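Local coordinates for protein acetyltransferase (Elizabethkingia anophelis, PDB 6AO7) that binds acetyl-CoA as a GNAT-family acetyltransferase and probably transfers its acetyl group to an acceptor substrate, at residues 22-26 and 27-31. Sequence-based numbering, arbitrary orientation. Where two conformers were deposited one is given.
Sequences TPIPY and DLLLL. With ACO (acetyl coenzyme *a), chain B.
Leu-29 reaches back over the start of its own helix, its CG 3.5 Å from Pro-25 O and its CD1 meeting the Tyr-26 ring obliquely, 4.4 Å from Tyr-26 CD2. With CG anti to the carbonyl carbon (chi1 -63°), the leucine branch is swung toward the preceding turn, which brings both CG and CD1 against that proline oxygen. Ile-24 is modelled in two conformers; in one of them its CG2 touches Leu-29 CD1 at 3.6 Å and lies over one face of the Tyr-26 ring, displaced toward the rim, a contact that may not hold in the other. One residue on, Leu-30 packs its CG against Tyr-26 O at 3.2 Å and brings CD1 to 4.3 Å from Tyr-26 CB. Behind these side chains the backbone starts to coil. Pro-25 centres an inverse gamma turn, which closes with a weak bond from Tyr-26 N to Ile-24 O, and it occupies the N-cap position. Its carbonyl takes the first helical bond, from Leu-29 N to Pro-25 O at 3.0 Å, nearly straight at 175°; Leu-28 N adds a weak, bent bond to the same oxygen. The following bond, Leu-30 N to Tyr-26 O, is 2.8 Å long. This is the N-terminal turn of helix 26-32, which follows the first strand of the GNAT fold and carries the chain to the cofactor: Leu-31 O lies 3.3 Å from C6P in the pantetheine arm of acetyl-CoA. Farther out, helix 36-45 bears on the cluster through Ile-39, against Leu-29 and Leu-30. It also provides Asp-40, whose OD2 is hydrogen-bonded to Tyr-26 OH and helps fix the ring, while Lys-36 makes a cation-pi contact with that ring. Strand 47-53 contributes Leu-48, packed against Pro-25 and Leu-29.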
loop_
_atom_site.group_PDB
_atom_site.type_symbol
_atom_site.label_atom_id
_atom_site.label_comp_id
_atom_site.label_asym_id
_atom_site.label_seq_id
_atom_site.Cartn_x
_atom_site.Cartn_y
_atom_site.Cartn_z
ATOM N N THR A 22 12.790 12.965 32.372
ATOM C CA THR A 22 13.529 12.019 31.544
ATOM C C THR A 22 13.817 12.631 30.172
ATOM O O THR A 22 12.981 13.359 29.624
ATOM C CB THR A 22 12.716 10.722 31.376
ATOM O OG1 THR A 22 12.632 10.032 32.630
ATOM C CG2 THR A 22 13.302 9.784 30.305
ATOM N N PRO A 23 14.981 12.359 29.593
ATOM C CA PRO A 23 15.234 12.821 28.228
ATOM C C PRO A 23 14.222 12.248 27.245
ATOM O O PRO A 23 13.777 11.101 27.352
ATOM C CB PRO A 23 16.655 12.322 27.941
ATOM C CG PRO A 23 17.288 12.221 29.304
ATOM C CD PRO A 23 16.171 11.734 30.189
ATOM N N ILE A 24 13.840 13.077 26.288
ATOM C CA ILE A 24 12.954 12.663 25.205
ATOM C C ILE A 24 13.825 12.039 24.120
ATOM O O ILE A 24 14.782 12.681 23.669
ATOM C CB ILE A 24 12.147 13.857 24.678
ATOM C CG1 ILE A 24 11.264 14.434 25.788
ATOM C CG2 ILE A 24 11.329 13.486 23.441
ATOM C CD1 ILE A 24 10.048 13.600 26.102
ATOM N N PRO A 25 13.551 10.798 23.676
ATOM C CA PRO A 25 14.416 10.139 22.669
ATOM C C PRO A 25 14.157 10.666 21.261
ATOM O O PRO A 25 13.495 10.038 20.421
ATOM C CB PRO A 25 14.018 8.668 22.805
ATOM C CG PRO A 25 12.562 8.736 23.137
ATOM C CD PRO A 25 12.439 9.922 24.091
ATOM N N TYR A 26 14.670 11.870 20.998
ATOM C CA TYR A 26 14.450 12.480 19.692
ATOM C C TYR A 26 15.110 11.673 18.585
ATOM O O TYR A 26 14.579 11.595 17.470
ATOM C CB TYR A 26 14.958 13.918 19.692
ATOM C CG TYR A 26 14.049 14.859 20.442
ATOM C CD1 TYR A 26 14.436 15.399 21.671
ATOM C CD2 TYR A 26 12.797 15.199 19.934
ATOM C CE1 TYR A 26 13.601 16.260 22.363
ATOM C CE2 TYR A 26 11.959 16.057 20.610
ATOM C CZ TYR A 26 12.368 16.590 21.827
ATOM O OH TYR A 26 11.532 17.448 22.503
ATOM N N ASP A 27 16.277 11.079 18.869
ATOM C CA ASP A 27 16.912 10.174 17.915
ATOM C C ASP A 27 15.910 9.160 17.378
ATOM O O ASP A 27 15.799 8.954 16.161
ATOM C CB ASP A 27 18.100 9.455 18.567
ATOM C CG ASP A 27 19.366 10.292 18.566
ATOM O OD1 ASP A 27 19.319 11.454 18.109
ATOM O OD2 ASP A 27 20.416 9.781 19.015
ATOM N N LEU A 28 15.139 8.541 18.272
ATOM C CA LEU A 28 14.154 7.561 17.824
ATOM C C LEU A 28 12.965 8.226 17.129
ATOM O O LEU A 28 12.582 7.822 16.023
ATOM C CB LEU A 28 13.685 6.713 19.003
ATOM C CG LEU A 28 14.708 5.722 19.548
ATOM C CD1 LEU A 28 14.100 4.915 20.696
ATOM C CD2 LEU A 28 15.209 4.810 18.428
ATOM N N LEU A 29 12.356 9.234 17.765
ATOM C CA LEU A 29 11.176 9.877 17.180
ATOM C C LEU A 29 11.468 10.408 15.780
ATOM O O LEU A 29 10.618 10.314 14.883
ATOM C CB LEU A 29 10.678 11.005 18.094
ATOM C CG LEU A 29 10.214 10.530 19.472
ATOM C CD1 LEU A 29 10.296 11.646 20.532
ATOM C CD2 LEU A 29 8.792 9.941 19.414
ATOM N N LEU A 30 12.678 10.941 15.568
ATOM C CA LEU A 30 13.045 11.505 14.278
ATOM C C LEU A 30 13.221 10.437 13.209
ATOM O O LEU A 30 13.198 10.775 12.024
ATOM C CB LEU A 30 14.327 12.337 14.403
ATOM C CG LEU A 30 14.186 13.710 15.088
ATOM C CD1 LEU A 30 15.551 14.295 15.494
ATOM C CD2 LEU A 30 13.433 14.701 14.199
ATOM N N LEU A 31 13.423 9.170 13.589
ATOM C CA LEU A 31 13.455 8.117 12.580
ATOM C C LEU A 31 12.098 7.974 11.914
ATOM O O LEU A 31 12.019 7.599 10.736
ATOM C CB LEU A 31 13.863 6.779 13.194
ATOM C CG LEU A 31 15.232 6.664 13.861
ATOM C CD1 LEU A 31 15.335 5.296 14.511
ATOM C CD2 LEU A 31 16.375 6.893 12.863
HETATM N N1A ACO B . 7.709 -5.800 2.356
HETATM C C2A ACO B . 6.901 -5.872 3.416
HETATM N N3A ACO B . 7.169 -6.319 4.645
HETATM C C4A ACO B . 8.428 -6.757 4.734
HETATM C C5A ACO B . 9.375 -6.773 3.719
HETATM C C6A ACO B . 8.977 -6.252 2.471
HETATM N N6A ACO B . 9.769 -6.195 1.397
HETATM N N7A ACO B . 10.553 -7.357 4.158
HETATM C C8A ACO B . 10.298 -7.671 5.407
HETATM N N9A ACO B . 9.036 -7.332 5.822
HETATM C C1B ACO B . 8.417 -7.582 7.123
HETATM C C2B ACO B . 9.191 -8.469 8.084
HETATM O O2B ACO B . 9.126 -9.843 7.731
HETATM C C3B ACO B . 8.389 -8.197 9.356
HETATM O O3B ACO B . 7.132 -8.904 9.350
HETATM P P3B ACO B . 6.852 -10.348 9.997
HETATM O O7A ACO B . 7.652 -11.350 9.140
HETATM O O8A ACO B . 7.279 -10.244 11.480
HETATM O O9A ACO B . 5.372 -10.596 9.899
HETATM C C4B ACO B . 7.959 -6.729 9.203
HETATM O O4B ACO B . 8.254 -6.371 7.830
HETATM C C5B ACO B . 8.614 -5.794 10.191
HETATM O O5B ACO B . 8.289 -6.355 11.482
HETATM P P1A ACO B . 9.085 -5.914 12.874
HETATM O O1A ACO B . 10.414 -6.544 13.041
HETATM O O2A ACO B . 8.130 -6.272 14.004
HETATM O O3A ACO B . 9.216 -4.342 12.653
HETATM P P2A ACO B . 10.227 -3.264 13.256
HETATM O O4A ACO B . 10.731 -3.859 14.512
HETATM O O5A ACO B . 11.328 -3.025 12.239
HETATM O O6A ACO B . 9.413 -1.910 13.432
HETATM C CBP ACO B . 9.134 0.180 12.240
HETATM C CCP ACO B . 8.772 -1.298 12.306
HETATM C CDP ACO B . 8.592 0.870 13.504
HETATM C CEP ACO B . 8.465 0.791 10.998
HETATM C CAP ACO B . 10.676 0.346 12.202
HETATM O OAP ACO B . 11.222 -0.372 11.108
HETATM C C9P ACO B . 11.180 1.781 12.225
HETATM O O9P ACO B . 11.296 2.373 13.292
HETATM N N8P ACO B . 11.415 2.354 11.049
HETATM C C7P ACO B . 11.801 3.753 10.932
HETATM C C6P ACO B . 10.748 4.696 11.505
HETATM C C5P ACO B . 9.412 4.550 10.814
HETATM O O5P ACO B . 9.336 4.423 9.595
HETATM N N4P ACO B . 8.338 4.575 11.599
HETATM C C3P ACO B . 6.970 4.506 11.096
HETATM C C2P ACO B . 6.560 5.769 10.369
HETATM S S1P ACO B . 4.760 6.096 10.262
HETATM C C ACO B . 4.473 6.730 11.897
HETATM O O ACO B . 5.335 6.789 12.730
HETATM C CH3 ACO B . 3.047 7.128 12.132
#